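Side-chain contacts in polycomb protein Pcl (Drosophila melanogaster, PDB 5OQD), which helps establish repression of homeotic genes in the early embryo, as part of the Esc/E(z) complex that methylates histone H3: residues K110-L114 and L115-W119; F121-E124 and Q125-Q128; K152-S155 and D156-V159. All blocks are in the same frame, centred on the assembly; numbering follows the deposited sequence.

How the interactions relate
All three are local contacts in the winged-helix domain, after the second PHD finger. Interactions 1 and 2 lie in series on helix 114-125, at its start and its last turn, centres about 14 Å apart. Interaction 3 links helix 140-153 to strand 158-161, in the sheet of strand 112-113, and meets interaction 1 where Tyr111 OH packs 3.5 Å from Val159 CG1. Interaction 1 is partly buried and combines a histidine N-cap and an aspartate bond with leucine-isoleucine packing. The other two are surface contacts: interaction 2 joins a backbone helix bond to a glutamine methylene over a phenylalanine face and a leucine at a guanidinium edge; interaction 3 rests on one doubly used carbonyl.

Interaction 1 (K110-L114 and L115-W119); sequences KYHHL and LNDIW
The imidazole of His113 and the amide of Asn116 lie almost flat against each other, their planes only 19° apart, with Asn116 ND2 3.2 Å above one face of the ring and displaced toward its rim. This pairing goes with a helix cap. With CG anti to the backbone N (chi1 -166°), His113 swings its ring round to the first turn of helix 114-125, where ND1 accepts from Asn116 N at 3.0 Å. The donor sits close to the ring plane, as a bond to the nitrogen's in-plane acceptor site requires. Leu115 runs alongside the same ring, its CB 3.5 Å from His113 CE1.

Asp117 answers from the helix side. Its OD2 accepts from His113 N at 3.0 Å, met from above the carboxylate plane rather than within it. The carbonyl of His113 is gripped twice, by Asp117 N and by Ile118 N. The second of these bonds spans five residues, as does that of Trp119 N to Leu114 O at 2.6 Å, nearly in line with the C=O bond; such spans mark a wider pi-type turn. On the buried side the Leu114 and Ile118 side chains cross at a slant, CD1 of Leu114 3.9 Å from CB of Ile118. Ile118 continues onto Leu96 and Leu100 of helix 92-104, while Phe170 of the central strand meets the His113 ring edge-to-face.

The chemistry implies a reciprocal pair of bonds at a strand-to-helix junction: the imidazole caps Asn116 N, and Asp117 takes the N-H of His113. Because ND1 is used as an acceptor, a neutral His113 would carry its proton on NE2, and the nearby helix start would probably disfavour a second one.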
ATOM      1  N   LYS B 110     -14.166  -8.734 -14.637  1.00 91.14           N
ATOM      2  CA  LYS B 110     -13.693  -9.828 -13.796  1.00 93.28           C
ATOM      3  C   LYS B 110     -12.179  -9.893 -13.494  1.00 83.81           C
ATOM      4  O   LYS B 110     -11.761 -10.093 -12.369  1.00 76.21           O
ATOM      5  CB  LYS B 110     -14.148 -11.141 -14.410  1.00 88.30           C
ATOM      6  N   TYR B 111     -11.379  -9.688 -14.524  1.00 79.10           N
ATOM      7  CA  TYR B 111      -9.961  -9.859 -14.473  1.00 63.86           C
ATOM      8  C   TYR B 111      -9.429  -8.642 -15.137  1.00 64.34           C
ATOM      9  O   TYR B 111     -10.164  -7.798 -15.535  1.00 71.22           O
ATOM     10  CB  TYR B 111      -9.555 -11.042 -15.340  1.00 67.07           C
ATOM     11  CG  TYR B 111      -9.679 -12.404 -14.719  1.00 65.02           C
ATOM     12  CD1 TYR B 111     -10.871 -13.085 -14.730  1.00 67.26           C
ATOM     13  CD2 TYR B 111      -8.596 -13.019 -14.154  1.00 64.67           C
ATOM     14  CE1 TYR B 111     -10.982 -14.327 -14.167  1.00 68.80           C
ATOM     15  CE2 TYR B 111      -8.701 -14.256 -13.582  1.00 56.42           C
ATOM     16  CZ  TYR B 111      -9.897 -14.897 -13.594  1.00 65.40           C
ATOM     17  OH  TYR B 111      -9.989 -16.123 -13.032  1.00 70.79           O
ATOM     18  N   HIS B 112      -8.132  -8.583 -15.293  1.00 64.20           N
ATOM     19  CA  HIS B 112      -7.449  -7.467 -15.934  1.00 65.88           C
ATOM     20  C   HIS B 112      -6.286  -7.978 -16.774  1.00 64.09           C
ATOM     21  O   HIS B 112      -5.428  -8.711 -16.279  1.00 63.83           O
ATOM     22  CB  HIS B 112      -6.947  -6.463 -14.896  1.00 67.93           C
ATOM     23  CG  HIS B 112      -8.041  -5.787 -14.129  1.00 72.49           C
ATOM     24  ND1 HIS B 112      -8.806  -6.445 -13.191  1.00 73.64           N
ATOM     25  CD2 HIS B 112      -8.497  -4.514 -14.163  1.00 74.09           C
ATOM     26  CE1 HIS B 112      -9.688  -5.605 -12.680  1.00 79.21           C
ATOM     27  NE2 HIS B 112      -9.521  -4.426 -13.252  1.00 80.76           N
ATOM     28  N   HIS B 113      -6.266  -7.595 -18.046  1.00 68.55           N
ATOM     29  CA  HIS B 113      -5.188  -7.997 -18.940  1.00 64.82           C
ATOM     30  C   HIS B 113      -3.880  -7.357 -18.494  1.00 59.78           C
ATOM     31  O   HIS B 113      -3.824  -6.150 -18.254  1.00 57.73           O
ATOM     32  CB  HIS B 113      -5.508  -7.608 -20.385  1.00 66.20           C
ATOM     33  CG  HIS B 113      -4.627  -8.269 -21.400  1.00 66.28           C
ATOM     34  ND1 HIS B 113      -3.450  -7.705 -21.845  1.00 65.54           N
ATOM     35  CD2 HIS B 113      -4.753  -9.445 -22.058  1.00 63.30           C
ATOM     36  CE1 HIS B 113      -2.889  -8.507 -22.733  1.00 64.92           C
ATOM     37  NE2 HIS B 113      -3.659  -9.570 -22.880  1.00 68.00           N
ATOM     38  N   LEU B 114      -2.836  -8.174 -18.375  1.00 58.90           N
ATOM     39  CA  LEU B 114      -1.544  -7.701 -17.888  1.00 59.97           C
ATOM     40  C   LEU B 114      -0.987  -6.578 -18.756  1.00 64.71           C
ATOM     41  O   LEU B 114      -0.637  -5.517 -18.248  1.00 60.57           O
ATOM     42  CB  LEU B 114      -0.542  -8.853 -17.819  1.00 57.40           C
ATOM     43  CG  LEU B 114       0.876  -8.480 -17.381  1.00 54.47           C
ATOM     44  CD1 LEU B 114       0.860  -7.795 -16.023  1.00 54.63           C
ATOM     45  CD2 LEU B 114       1.776  -9.707 -17.354  1.00 53.79           C
ATOM     46  N   LEU B 115      -0.919  -6.815 -20.063  1.00 68.78           N
ATOM     47  CA  LEU B 115      -0.369  -5.836 -20.996  1.00 68.75           C
ATOM     48  C   LEU B 115      -1.274  -4.621 -21.181  1.00 62.45           C
ATOM     49  O   LEU B 115      -0.795  -3.491 -21.267  1.00 63.84           O
ATOM     50  CB  LEU B 115      -0.109  -6.486 -22.359  1.00 72.62           C
ATOM     51  CG  LEU B 115       0.404  -5.584 -23.484  1.00 84.93           C
ATOM     52  CD1 LEU B 115       1.768  -5.007 -23.132  1.00 87.03           C
ATOM     53  CD2 LEU B 115       0.450  -6.333 -24.807  1.00 85.30           C
ATOM     54  N   ASN B 116      -2.580  -4.858 -21.239  1.00 56.80           N
ATOM     55  CA  ASN B 116      -3.534  -3.805 -21.573  1.00 67.53           C
ATOM     56  C   ASN B 116      -3.957  -2.933 -20.393  1.00 72.97           C
ATOM     57  O   ASN B 116      -4.162  -1.730 -20.548  1.00 72.01           O
ATOM     58  CB  ASN B 116      -4.782  -4.417 -22.214  1.00 72.64           C
ATOM     59  CG  ASN B 116      -4.475  -5.135 -23.514  1.00 77.50           C
ATOM     60  OD1 ASN B 116      -3.474  -4.853 -24.171  1.00 70.09           O
ATOM     61  ND2 ASN B 116      -5.342  -6.067 -23.893  1.00 81.76           N
ATOM     62  N   ASP B 117      -4.092  -3.536 -19.217  1.00 66.98           N
ATOM     63  CA  ASP B 117      -4.636  -2.822 -18.067  1.00 67.87           C
ATOM     64  C   ASP B 117      -3.735  -2.639 -16.847  1.00 69.61           C
ATOM     65  O   ASP B 117      -3.858  -1.657 -16.117  1.00 74.28           O
ATOM     66  CB  ASP B 117      -5.833  -3.586 -17.498  1.00 74.91           C
ATOM     67  CG  ASP B 117      -6.862  -3.927 -18.558  1.00 77.09           C
ATOM     68  OD1 ASP B 117      -6.959  -3.180 -19.555  1.00 82.23           O
ATOM     69  OD2 ASP B 117      -7.573  -4.941 -18.395  1.00 78.36           O
ATOM     70  N   ILE B 118      -2.832  -3.591 -16.631  1.00 64.53           N
ATOM     71  CA  ILE B 118      -1.971  -3.573 -15.453  1.00 56.50           C
ATOM     72  C   ILE B 118      -0.681  -2.870 -15.864  1.00 62.72           C
ATOM     73  O   ILE B 118      -0.193  -1.990 -15.155  1.00 65.51           O
ATOM     74  CB  ILE B 118      -1.623  -4.973 -14.917  1.00 50.87           C
ATOM     75  CG1 ILE B 118      -2.899  -5.772 -14.646  1.00 46.70           C
ATOM     76  CG2 ILE B 118      -0.769  -4.869 -13.661  1.00 48.80           C
ATOM     77  CD1 ILE B 118      -2.644  -7.194 -14.201  1.00 53.94           C
ATOM     78  N   TRP B 119      -0.135  -3.271 -17.009  1.00 61.54           N
ATOM     79  CA  TRP B 119       1.117  -2.719 -17.524  1.00 66.21           C
ATOM     80  C   TRP B 119       1.118  -1.190 -17.679  1.00 73.38           C
ATOM     81  O   TRP B 119       2.068  -0.539 -17.244  1.00 74.64           O
ATOM     82  CB  TRP B 119       1.459  -3.385 -18.863  1.00 78.79           C
ATOM     83  CG  TRP B 119       2.732  -2.922 -19.497  1.00 77.42           C
ATOM     84  CD1 TRP B 119       2.858  -2.232 -20.666  1.00 78.61           C
ATOM     85  CD2 TRP B 119       4.060  -3.128 -19.005  1.00 79.62           C
ATOM     86  NE1 TRP B 119       4.184  -1.994 -20.934  1.00 82.66           N
ATOM     87  CE2 TRP B 119       4.943  -2.532 -19.929  1.00 84.69           C
ATOM     88  CE3 TRP B 119       4.590  -3.756 -17.874  1.00 70.40           C
ATOM     89  CZ2 TRP B 119       6.325  -2.544 -19.754  1.00 80.63           C
ATOM     90  CZ3 TRP B 119       5.962  -3.767 -17.703  1.00 71.23           C
ATOM     91  CH2 TRP B 119       6.814  -3.165 -18.638  1.00 77.95           C
TER

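Interaction 2 (F121-E124 and Q125-Q128); sequences FILE and QRHQ
Gln125 starts the contact by bridging back one turn to Phe121: its backbone N donates to Phe121 O at 3.0 Å, closing the last regular turn of helix 114-125. The side chain also turns back to Phe121. CG lies beside the backbone N (chi1 -66°), which brings this methylene over one face of the Phe121 ring, 4.2 Å from CE2. A further bend at the next bond (chi2 -60°) directs CD and the amide, whose plane is turned 51° from that of the ring. CB, meanwhile, rests 3.7 Å from Phe121 O.

From Arg126 on, the backbone keeps helical angles but the regular bonds stop. Arg126 N comes within 2.8 Å of Ile122 O, but the angle is too poor for a hydrogen bond, and CB packs against that same oxygen at 3.3 Å. Farther out, the side chain turns at chi2 and chi3 and runs beside Leu123, pointing the same way. Leu123 CD2 meets the guanidinium at its edge, 3.9 Å from Arg126 NH2, an apolar neighbour for a charged group whose polar work is done on other parts of the chain. Two residues on, Gln128 N donates to Gln125 O and carries the chain round the next turn.

Arg126 ties this helix end to what follows: NH1 is hydrogen-bonded to Leu138 O, just before helix 140-153, and the side chain also touches Leu143 on that helix. Phe121 faces Ala99 and Leu103 of helix 92-104, while Ile122 is wedged between Val95 and Leu96 of that helix and Leu147 of helix 140-153.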
ATOM      1  N   PHE B 121      -0.818   1.052 -16.247  1.00 71.64           N
ATOM      2  CA  PHE B 121      -1.073   1.734 -14.993  1.00 75.89           C
ATOM      3  C   PHE B 121       0.174   1.859 -14.133  1.00 71.65           C
ATOM      4  O   PHE B 121       0.449   2.912 -13.579  1.00 73.67           O
ATOM      5  CB  PHE B 121      -2.169   0.997 -14.235  1.00 67.40           C
ATOM      6  CG  PHE B 121      -2.372   1.483 -12.835  1.00 76.00           C
ATOM      7  CD1 PHE B 121      -3.509   2.182 -12.492  1.00 75.18           C
ATOM      8  CD2 PHE B 121      -1.434   1.226 -11.859  1.00 77.56           C
ATOM      9  CE1 PHE B 121      -3.704   2.624 -11.204  1.00 69.38           C
ATOM     10  CE2 PHE B 121      -1.619   1.667 -10.570  1.00 69.40           C
ATOM     11  CZ  PHE B 121      -2.758   2.367 -10.241  1.00 70.58           C
ATOM     12  N   ILE B 122       0.944   0.786 -14.046  1.00 69.97           N
ATOM     13  CA  ILE B 122       2.188   0.802 -13.296  1.00 67.93           C
ATOM     14  C   ILE B 122       3.153   1.779 -13.938  1.00 71.04           C
ATOM     15  O   ILE B 122       3.877   2.498 -13.261  1.00 72.67           O
ATOM     16  CB  ILE B 122       2.831  -0.590 -13.244  1.00 63.56           C
ATOM     17  CG1 ILE B 122       1.946  -1.552 -12.460  1.00 54.38           C
ATOM     18  CG2 ILE B 122       4.206  -0.517 -12.607  1.00 59.96           C
ATOM     19  CD1 ILE B 122       2.564  -2.912 -12.262  1.00 58.66           C
ATOM     20  N   LEU B 123       3.162   1.788 -15.262  1.00 80.53           N
ATOM     21  CA  LEU B 123       4.024   2.686 -15.999  1.00 79.89           C
ATOM     22  C   LEU B 123       3.641   4.125 -15.694  1.00 83.47           C
ATOM     23  O   LEU B 123       4.503   4.985 -15.544  1.00 80.14           O
ATOM     24  CB  LEU B 123       3.941   2.398 -17.494  1.00 75.03           C
ATOM     25  CG  LEU B 123       4.613   1.093 -17.917  1.00 86.26           C
ATOM     26  CD1 LEU B 123       4.237   0.717 -19.337  1.00 85.14           C
ATOM     27  CD2 LEU B 123       6.119   1.188 -17.774  1.00 81.63           C
ATOM     28  N   GLU B 124       2.344   4.384 -15.593  1.00 79.68           N
ATOM     29  CA  GLU B 124       1.883   5.720 -15.263  1.00 83.10           C
ATOM     30  C   GLU B 124       2.358   6.139 -13.885  1.00 84.11           C
ATOM     31  O   GLU B 124       2.798   7.265 -13.690  1.00 83.03           O
ATOM     32  CB  GLU B 124       0.361   5.779 -15.299  1.00 85.44           C
ATOM     33  CG  GLU B 124      -0.238   5.652 -16.687  1.00 98.95           C
ATOM     34  CD  GLU B 124      -1.748   5.545 -16.660  1.00103.12           C
ATOM     35  OE1 GLU B 124      -2.346   5.859 -15.613  1.00 99.77           O
ATOM     36  OE2 GLU B 124      -2.337   5.147 -17.686  1.00105.46           O
ATOM     37  N   GLN B 125       2.280   5.225 -12.929  1.00 81.85           N
ATOM     38  CA  GLN B 125       2.562   5.559 -11.542  1.00 84.83           C
ATOM     39  C   GLN B 125       3.963   5.226 -11.060  1.00 85.03           C
ATOM     40  O   GLN B 125       4.268   5.400  -9.892  1.00 85.62           O
ATOM     41  CB  GLN B 125       1.534   4.915 -10.619  1.00 86.75           C
ATOM     42  CG  GLN B 125       0.134   5.467 -10.804  1.00 94.95           C
ATOM     43  CD  GLN B 125       0.064   6.951 -10.532  1.00101.04           C
ATOM     44  OE1 GLN B 125       0.690   7.451  -9.602  1.00 97.45           O
ATOM     45  NE2 GLN B 125      -0.705   7.665 -11.341  1.00107.65           N
ATOM     46  N   ARG B 126       4.814   4.762 -11.955  1.00 88.12           N
ATOM     47  CA  ARG B 126       6.114   4.282 -11.543  1.00 86.12           C
ATOM     48  C   ARG B 126       6.885   5.411 -10.883  1.00 90.29           C
ATOM     49  O   ARG B 126       7.568   5.209  -9.888  1.00 92.68           O
ATOM     50  CB  ARG B 126       6.874   3.744 -12.750  1.00 90.66           C
ATOM     51  CG  ARG B 126       8.365   3.599 -12.534  1.00 90.83           C
ATOM     52  CD  ARG B 126       8.820   2.198 -12.888  1.00 93.57           C
ATOM     53  NE  ARG B 126       8.797   1.967 -14.324  1.00 88.67           N
ATOM     54  CZ  ARG B 126       9.860   1.609 -15.030  1.00 86.54           C
ATOM     55  NH1 ARG B 126      11.027   1.446 -14.427  1.00 82.25           N
ATOM     56  NH2 ARG B 126       9.757   1.416 -16.332  1.00 93.03           N
ATOM     57  N   HIS B 127       6.758   6.605 -11.442  1.00 96.21           N
ATOM     58  CA  HIS B 127       7.459   7.775 -10.949  1.00 94.99           C
ATOM     59  C   HIS B 127       7.024   8.077  -9.530  1.00 87.76           C
ATOM     60  O   HIS B 127       7.815   8.514  -8.705  1.00 91.12           O
ATOM     61  CB  HIS B 127       7.183   8.975 -11.853  1.00 89.93           C
ATOM     62  N   GLN B 128       5.746   7.859  -9.265  1.00 89.21           N
ATOM     63  CA  GLN B 128       5.113   8.283  -8.021  1.00 94.20           C
ATOM     64  C   GLN B 128       5.292   7.260  -6.900  1.00 88.40           C
ATOM     65  O   GLN B 128       5.345   7.620  -5.723  1.00 86.99           O
ATOM     66  CB  GLN B 128       3.622   8.545  -8.247  1.00 77.25           C
TER

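Interaction 3 (K152-S155 and D156-V159); sequences KDYS and DRFV
Tyr154 O is shared by Arg157 and Phe158 in the turn that joins helix 140-153 of the winged helix to strand 158-161, the first strand of the wing. Phe158 N lies 3.0 Å from Tyr154 O and Arg157 N 2.8 Å from it; the first donor is in the carbonyl plane and the other well above it, by 46°. One residue on, Ser155 N donates back to Lys152 O at 3.1 Å. Ser155 O is satisfied by Arg174 NH2, which also reaches Phe158 O weakly, and Arg157 pairs with Arg174 through its backbone, bringing the strand into the sheet.

The Arg157 side chain runs beside the Tyr154 ring, its guanidinium plane almost perpendicular (85°) to the phenol, with NH2 3.7 Å from CE2. With an alanine in place of Arg157, this side of the Tyr154 ring would probably lose its guanidinium neighbour and the ring would have more room to shift. Phe158 continues inward to Val93 and Leu100 of helix 92-104. Held with CG beside its backbone N (chi1 -51°), it brings CD2 to 3.7 Å from Tyr154 CB.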
ATOM      1  N   LYS B 152       3.293 -14.982 -10.029  1.00 42.12           N
ATOM      2  CA  LYS B 152       3.373 -16.421  -9.811  1.00 40.98           C
ATOM      3  C   LYS B 152       3.737 -16.742  -8.367  1.00 40.56           C
ATOM      4  O   LYS B 152       3.097 -17.574  -7.727  1.00 34.36           O
ATOM      5  CB  LYS B 152       4.397 -17.057 -10.752  1.00 41.45           C
ATOM      6  CG  LYS B 152       3.787 -17.812 -11.918  1.00 48.22           C
ATOM      7  CD  LYS B 152       4.798 -18.770 -12.526  1.00 63.43           C
ATOM      8  CE  LYS B 152       4.240 -19.448 -13.769  1.00 95.35           C
ATOM      9  NZ  LYS B 152       3.953 -18.466 -14.852  1.00 69.44           N
ATOM     10  N   ASP B 153       4.774 -16.079  -7.862  1.00 38.47           N
ATOM     11  CA  ASP B 153       5.230 -16.284  -6.490  1.00 42.06           C
ATOM     12  C   ASP B 153       4.136 -15.942  -5.485  1.00 43.05           C
ATOM     13  O   ASP B 153       4.064 -16.528  -4.404  1.00 42.42           O
ATOM     14  CB  ASP B 153       6.479 -15.445  -6.207  1.00 38.70           C
ATOM     15  CG  ASP B 153       7.641 -15.804  -7.111  1.00 42.00           C
ATOM     16  OD1 ASP B 153       7.645 -16.923  -7.668  1.00 44.39           O
ATOM     17  OD2 ASP B 153       8.559 -14.970  -7.258  1.00 47.83           O
ATOM     18  N   TYR B 154       3.293 -14.982  -5.849  1.00 46.12           N
ATOM     19  CA  TYR B 154       2.173 -14.580  -5.008  1.00 40.89           C
ATOM     20  C   TYR B 154       0.826 -15.109  -5.486  1.00 38.78           C
ATOM     21  O   TYR B 154      -0.192 -14.429  -5.372  1.00 45.14           O
ATOM     22  CB  TYR B 154       2.142 -13.059  -4.854  1.00 26.83           C
ATOM     23  CG  TYR B 154       3.206 -12.523  -3.929  1.00 35.38           C
ATOM     24  CD1 TYR B 154       4.507 -12.316  -4.376  1.00 30.06           C
ATOM     25  CD2 TYR B 154       2.912 -12.232  -2.602  1.00 37.43           C
ATOM     26  CE1 TYR B 154       5.484 -11.828  -3.529  1.00 31.51           C
ATOM     27  CE2 TYR B 154       3.881 -11.736  -1.749  1.00 34.19           C
ATOM     28  CZ  TYR B 154       5.168 -11.541  -2.216  1.00 44.27           C
ATOM     29  OH  TYR B 154       6.139 -11.053  -1.370  1.00 47.42           O
ATOM     30  N   SER B 155       0.831 -16.331  -6.014  1.00 40.70           N
ATOM     31  CA  SER B 155      -0.391 -16.972  -6.489  1.00 41.46           C
ATOM     32  C   SER B 155      -1.507 -17.003  -5.450  1.00 48.95           C
ATOM     33  O   SER B 155      -2.683 -17.127  -5.791  1.00 51.60           O
ATOM     34  CB  SER B 155      -0.095 -18.390  -6.983  1.00 39.31           C
ATOM     35  OG  SER B 155       0.855 -18.374  -8.034  1.00 51.94           O
ATOM     36  N   ASP B 156      -1.128 -16.888  -4.182  1.00 42.43           N
ATOM     37  CA  ASP B 156      -2.090 -16.874  -3.088  1.00 47.60           C
ATOM     38  C   ASP B 156      -2.937 -15.604  -3.111  1.00 42.27           C
ATOM     39  O   ASP B 156      -4.111 -15.626  -2.744  1.00 49.87           O
ATOM     40  CB  ASP B 156      -1.367 -17.010  -1.746  1.00 47.90           C
ATOM     41  CG  ASP B 156      -0.252 -15.996  -1.577  1.00 48.70           C
ATOM     42  OD1 ASP B 156       0.730 -16.060  -2.349  1.00 55.34           O
ATOM     43  OD2 ASP B 156      -0.349 -15.145  -0.667  1.00 45.96           O
ATOM     44  N   ARG B 157      -2.357 -14.502  -3.541  1.00 50.58           N
ATOM     45  CA  ARG B 157      -3.082 -13.255  -3.656  1.00 45.62           C
ATOM     46  C   ARG B 157      -3.606 -12.969  -5.037  1.00 47.83           C
ATOM     47  O   ARG B 157      -4.539 -12.255  -5.205  1.00 44.69           O
ATOM     48  CB  ARG B 157      -2.197 -12.098  -3.258  1.00 48.05           C
ATOM     49  CG  ARG B 157      -1.422 -12.327  -1.995  1.00 59.66           C
ATOM     50  CD  ARG B 157      -1.280 -11.051  -1.209  1.00 64.19           C
ATOM     51  NE  ARG B 157      -0.034 -10.986  -0.471  1.00 67.63           N
ATOM     52  CZ  ARG B 157       0.565  -9.855  -0.164  1.00 65.37           C
ATOM     53  NH1 ARG B 157       0.027  -8.711  -0.507  1.00 65.59           N
ATOM     54  NH2 ARG B 157       1.687  -9.873   0.502  1.00 86.82           N
ATOM     55  N   PHE B 158      -2.978 -13.531  -6.040  1.00 47.63           N
ATOM     56  CA  PHE B 158      -3.353 -13.247  -7.422  1.00 44.89           C
ATOM     57  C   PHE B 158      -3.781 -14.491  -8.200  1.00 49.32           C
ATOM     58  O   PHE B 158      -3.060 -15.490  -8.236  1.00 51.89           O
ATOM     59  CB  PHE B 158      -2.190 -12.576  -8.156  1.00 41.54           C
ATOM     60  CG  PHE B 158      -1.615 -11.392  -7.433  1.00 40.63           C
ATOM     61  CD1 PHE B 158      -2.400 -10.288  -7.152  1.00 42.98           C
ATOM     62  CD2 PHE B 158      -0.284 -11.377  -7.050  1.00 42.13           C
ATOM     63  CE1 PHE B 158      -1.871  -9.194  -6.490  1.00 40.25           C
ATOM     64  CE2 PHE B 158       0.252 -10.285  -6.389  1.00 44.23           C
ATOM     65  CZ  PHE B 158      -0.545  -9.191  -6.107  1.00 40.68           C
ATOM     66  N   VAL B 159      -4.956 -14.427  -8.819  1.00 48.71           N
ATOM     67  CA  VAL B 159      -5.390 -15.475  -9.736  1.00 56.15           C
ATOM     68  C   VAL B 159      -4.903 -15.167 -11.140  1.00 47.77           C
ATOM     69  O   VAL B 159      -4.940 -14.019 -11.580  1.00 50.82           O
ATOM     70  CB  VAL B 159      -6.920 -15.626  -9.784  1.00 57.36           C
ATOM     71  CG1 VAL B 159      -7.320 -16.645 -10.844  1.00 61.98           C
ATOM     72  CG2 VAL B 159      -7.457 -16.019  -8.439  1.00 65.02           C
TER